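Side-chain contacts in transcriptional regulator, LacI family (PDB 3H5T), which activates transcription in response to inositol, controlling genes of inositol phosphate synthesis and cell wall biogenesis by binding a palindromic promoter motif: residues T25-N28 against A29-P33; R41-I44 against L45-E49. All coordinates share one frame; numbering follows the deposited sequence.

Contact 1 (T25-N28 against A29-P33); sequences TVSN and AYNRP
Asn28 and Arg32, one helical turn apart, lie side by side and point the same way. With CG beside the backbone N (chi1 -68° in Asn28), the amide is carried along the arginine, whose chain bends at chi3. OD1 of Asn28 comes to the edge of the Arg32 guanidinium, in its plane, a close polar approach that puts it 3.6 Å from both NE and CD of Arg32. The two planes stand 64° apart.

Apolar packing is carried by Val26 and Tyr30: CG1 of Val26 is 4.2 Å from CE2 of Tyr30, while the ring turns an edge to the backbone carbonyls of Val26 and Ser27. Val26 also packs on Leu12, Ile15 and Ala16 of helix 11-19.

Backbone bonds complete the turn. Ser27 O takes Asn31 N at 2.9 Å and Tyr30 N at 2.7 Å, so one oxygen serves two donors where the helix is ending; Arg32 already leaves helical geometry. This is the C-terminal half of the second helix of a helix-turn-helix, the recognition helix that in LacI-type regulators typically enters the DNA major groove and probably does so here.

Contact 2 (R41-I44 against L45-E49); sequences RQRI and LDTAE
Leu45 folds back over the preceding turn toward Arg41, and of all the residues here it has the most surface buried by the contact. Its first torsion places CG beside the backbone N and so turns it, with its methyls, toward Arg41 O, which lies 3.1 Å from Leu45 CG. The same oxygen receives Leu45 N at 2.9 Å, so the leucine meets Arg41 O with both backbone and side chain. Arg41 is extended from CG to NE, and its guanidinium comes to Leu45 CD1 obliquely, with CZ 3.7 Å from that methyl; the two side chains are angled across one another. Tyr30 of helix 23-31 also packs on Leu45.

Ile44 is covered within this contact largely because it adjoins Leu45, whose N lies beside its CB and CG2. Its side chain heads away from the following turn, to Val26 and Ala29 of helix 23-31 and to Ile21 and Leu36 in the flanking loops, while its carbonyl oxygen accepts Ala48 N.

Gln42 makes the hydrogen bond between two side chains. A bend at chi2 (54°) swings its amide round toward Asp46, and NE2 donates to Asp46 OD1 over 2.9 Å. The bond is far from straight, 138° at the hydrogen; OD1 is met from above the carboxylate plane, although amide and carboxylate are only 29° apart. Next along the helix, Thr47 holds one carbonyl with two donors: its OG1 and its N, each 2.9 Å from Arg43 O, reach that oxygen from opposite faces of the carbonyl plane.

Polar and apolar roles are thus sorted round a single helix. The Gln42 amide offers Asp46 a neutral donor and would probably ease the carboxylate's charge only modestly, while the Thr47 hydroxyl spends its proton on the helix's own backbone and so sits in a buried place without requiring a distant acceptor.

Contact 1 closes before contact 2 opens, and their centres lie 11 Å apart on two successive helices, 23-31 and 38-50, of the small N-terminal DNA-binding domain, more than 40 Å from the centre of the chain. The helices pack directly on one another: Ala29 CB meets Ile44 CG2 at 3.5 Å, the Tyr30 ring reaches Ala48, and Arg41 lies against Pro33 where the first helix has ended. Helix 11-19 touches both, meeting Val26 from contact 1 and Thr47 and Ala48 from contact 2. The two contacts thus lie on helices that pack with helix 11-19 in a three-helix headpiece, as in other LacI-type DNA-binding domains.

Contact 1 (T25-N28 against A29-P33)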
loop_
_atom_site.group_PDB
_atom_site.type_symbol
_atom_site.label_atom_id
_atom_site.label_comp_id
_atom_site.label_asym_id
_atom_site.label_seq_id
_atom_site.Cartn_x
_atom_site.Cartn_y
_atom_site.Cartn_z
ATOM N N THR A 25 28.429 34.800 -3.303
ATOM C CA THR A 25 29.075 34.912 -4.607
ATOM C C THR A 25 28.393 33.912 -5.535
ATOM O O THR A 25 27.992 34.253 -6.652
ATOM C CB THR A 25 30.579 34.545 -4.557
ATOM O OG1 THR A 25 31.216 35.198 -3.450
ATOM C CG2 THR A 25 31.260 34.976 -5.841
ATOM N N VAL A 26 28.259 32.678 -5.050
ATOM C CA VAL A 26 27.630 31.597 -5.811
ATOM C C VAL A 26 26.178 31.939 -6.131
ATOM O O VAL A 26 25.709 31.712 -7.244
ATOM C CB VAL A 26 27.667 30.249 -5.023
ATOM C CG1 VAL A 26 26.923 29.154 -5.812
ATOM C CG2 VAL A 26 29.105 29.837 -4.767
ATOM N N SER A 27 25.470 32.485 -5.149
ATOM C CA SER A 27 24.076 32.865 -5.340
ATOM C C SER A 27 23.935 33.916 -6.451
ATOM O O SER A 27 23.082 33.785 -7.338
ATOM C CB SER A 27 23.500 33.413 -4.035
ATOM O OG SER A 27 22.109 33.614 -4.154
ATOM N N ASN A 28 24.773 34.951 -6.407
ATOM C CA ASN A 28 24.721 36.005 -7.414
ATOM C C ASN A 28 24.838 35.413 -8.811
ATOM O O ASN A 28 24.232 35.898 -9.759
ATOM C CB ASN A 28 25.833 37.025 -7.178
ATOM C CG ASN A 28 25.622 37.820 -5.909
ATOM O OD1 ASN A 28 24.513 37.886 -5.395
ATOM N ND2 ASN A 28 26.679 38.442 -5.407
ATOM N N ALA A 29 25.620 34.350 -8.930
ATOM C CA ALA A 29 25.797 33.692 -10.212
ATOM C C ALA A 29 24.429 33.292 -10.763
ATOM O O ALA A 29 24.225 33.273 -11.971
ATOM C CB ALA A 29 26.677 32.458 -10.045
ATOM N N TYR A 30 23.497 32.989 -9.860
ATOM C CA TYR A 30 22.147 32.568 -10.234
ATOM C C TYR A 30 21.088 33.656 -10.272
ATOM O O TYR A 30 20.282 33.685 -11.198
ATOM C CB TYR A 30 21.661 31.455 -9.287
ATOM C CG TYR A 30 22.372 30.138 -9.494
ATOM C CD1 TYR A 30 21.931 29.234 -10.458
ATOM C CD2 TYR A 30 23.525 29.824 -8.778
ATOM C CE1 TYR A 30 22.621 28.056 -10.710
ATOM C CE2 TYR A 30 24.222 28.647 -9.018
ATOM C CZ TYR A 30 23.763 27.771 -9.990
ATOM O OH TYR A 30 24.456 26.618 -10.254
ATOM N N ASN A 31 21.095 34.540 -9.271
ATOM C CA ASN A 31 20.089 35.602 -9.141
ATOM C C ASN A 31 20.508 37.047 -9.447
ATOM O O ASN A 31 19.652 37.910 -9.639
ATOM C CB ASN A 31 19.497 35.576 -7.725
ATOM C CG ASN A 31 19.239 34.168 -7.216
ATOM O OD1 ASN A 31 20.072 33.578 -6.527
ATOM N ND2 ASN A 31 18.087 33.621 -7.557
ATOM N N ARG A 32 21.809 37.316 -9.473
ATOM C CA ARG A 32 22.317 38.665 -9.732
ATOM C C ARG A 32 23.622 38.567 -10.524
ATOM O O ARG A 32 24.690 38.947 -10.038
ATOM C CB ARG A 32 22.557 39.382 -8.399
ATOM C CG ARG A 32 21.289 39.637 -7.590
ATOM C CD ARG A 32 21.601 39.874 -6.117
ATOM N NE ARG A 32 22.596 40.928 -5.908
ATOM C CZ ARG A 32 22.354 42.232 -6.030
ATOM N NH1 ARG A 32 21.140 42.659 -6.355
ATOM N NH2 ARG A 32 23.336 43.106 -5.849
ATOM N N PRO A 33 23.540 38.070 -11.769
ATOM C CA PRO A 33 24.673 37.884 -12.684
ATOM C C PRO A 33 25.567 39.105 -12.821
ATOM O O PRO A 33 26.792 38.980 -12.889
ATOM C CB PRO A 33 24.000 37.532 -14.008
ATOM C CG PRO A 33 22.690 36.932 -13.590
ATOM C CD PRO A 33 22.267 37.831 -12.469
#

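Contact 2 (R41-I44 against L45-E49)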
loop_
_atom_site.group_PDB
_atom_site.type_symbol
_atom_site.label_atom_id
_atom_site.label_comp_id
_atom_site.label_asym_id
_atom_site.label_seq_id
_atom_site.Cartn_x
_atom_site.Cartn_y
_atom_site.Cartn_z
ATOM N N ARG A 41 31.188 33.782 -13.250
ATOM C CA ARG A 41 29.832 33.253 -13.292
ATOM C C ARG A 41 29.881 31.897 -13.981
ATOM O O ARG A 41 29.299 30.918 -13.505
ATOM C CB ARG A 41 28.919 34.199 -14.063
ATOM C CG ARG A 41 27.485 33.738 -14.172
ATOM C CD ARG A 41 26.641 34.774 -14.894
ATOM N NE ARG A 41 25.241 34.364 -14.947
ATOM C CZ ARG A 41 24.768 33.416 -15.747
ATOM N NH1 ARG A 41 25.579 32.778 -16.581
ATOM N NH2 ARG A 41 23.487 33.082 -15.691
ATOM N N GLN A 42 30.596 31.844 -15.097
ATOM C CA GLN A 42 30.736 30.609 -15.850
ATOM C C GLN A 42 31.422 29.535 -15.003
ATOM O O GLN A 42 31.008 28.375 -15.005
ATOM C CB GLN A 42 31.538 30.852 -17.129
ATOM C CG GLN A 42 31.392 29.719 -18.111
ATOM C CD GLN A 42 29.928 29.437 -18.409
ATOM O OE1 GLN A 42 29.242 30.249 -19.037
ATOM N NE2 GLN A 42 29.436 28.290 -17.944
ATOM N N ARG A 43 32.469 29.923 -14.279
ATOM C CA ARG A 43 33.183 28.985 -13.417
ATOM C C ARG A 43 32.259 28.416 -12.327
ATOM O O ARG A 43 32.290 27.222 -12.027
ATOM C CB ARG A 43 34.388 29.674 -12.767
ATOM C CG ARG A 43 35.316 28.720 -12.035
ATOM C CD ARG A 43 36.471 29.469 -11.410
ATOM N NE ARG A 43 37.270 30.146 -12.419
ATOM C CZ ARG A 43 38.072 29.526 -13.277
ATOM N NH1 ARG A 43 38.188 28.200 -13.248
ATOM N NH2 ARG A 43 38.753 30.233 -14.172
ATOM N N ILE A 44 31.440 29.278 -11.734
ATOM C CA ILE A 44 30.506 28.858 -10.697
ATOM C C ILE A 44 29.466 27.916 -11.300
ATOM O O ILE A 44 29.128 26.894 -10.708
ATOM C CB ILE A 44 29.799 30.081 -10.065
ATOM C CG1 ILE A 44 30.795 30.850 -9.194
ATOM C CG2 ILE A 44 28.583 29.636 -9.243
ATOM C CD1 ILE A 44 30.316 32.221 -8.807
ATOM N N LEU A 45 28.976 28.259 -12.486
ATOM C CA LEU A 45 27.989 27.433 -13.168
ATOM C C LEU A 45 28.545 26.065 -13.576
ATOM O O LEU A 45 27.873 25.046 -13.409
ATOM C CB LEU A 45 27.459 28.166 -14.400
ATOM C CG LEU A 45 26.635 29.422 -14.113
ATOM C CD1 LEU A 45 26.058 29.949 -15.426
ATOM C CD2 LEU A 45 25.507 29.097 -13.121
ATOM N N ASP A 46 29.767 26.039 -14.106
ATOM C CA ASP A 46 30.377 24.783 -14.521
ATOM C C ASP A 46 30.704 23.926 -13.313
ATOM O O ASP A 46 30.546 22.709 -13.356
ATOM C CB ASP A 46 31.650 25.030 -15.333
ATOM C CG ASP A 46 31.377 25.732 -16.650
ATOM O OD1 ASP A 46 30.263 25.581 -17.203
ATOM O OD2 ASP A 46 32.286 26.426 -17.142
ATOM N N THR A 47 31.175 24.556 -12.237
ATOM C CA THR A 47 31.482 23.821 -11.016
ATOM C C THR A 47 30.180 23.198 -10.488
ATOM O O THR A 47 30.187 22.109 -9.923
ATOM C CB THR A 47 32.095 24.747 -9.933
ATOM O OG1 THR A 47 33.401 25.169 -10.341
ATOM C CG2 THR A 47 32.211 24.025 -8.613
ATOM N N ALA A 48 29.059 23.891 -10.683
ATOM C CA ALA A 48 27.767 23.381 -10.243
ATOM C C ALA A 48 27.421 22.170 -11.109
ATOM O O ALA A 48 26.869 21.176 -10.640
ATOM C CB ALA A 48 26.703 24.455 -10.395
ATOM N N GLU A 49 27.760 22.262 -12.386
ATOM C CA GLU A 49 27.497 21.185 -13.321
ATOM C C GLU A 49 28.284 19.941 -12.932
ATOM O O GLU A 49 27.725 18.847 -12.877
ATOM C CB GLU A 49 27.872 21.643 -14.726
ATOM C CG GLU A 49 27.678 20.641 -15.830
ATOM C CD GLU A 49 27.775 21.306 -17.188
ATOM O OE1 GLU A 49 28.679 22.151 -17.376
ATOM O OE2 GLU A 49 26.952 20.986 -18.068
#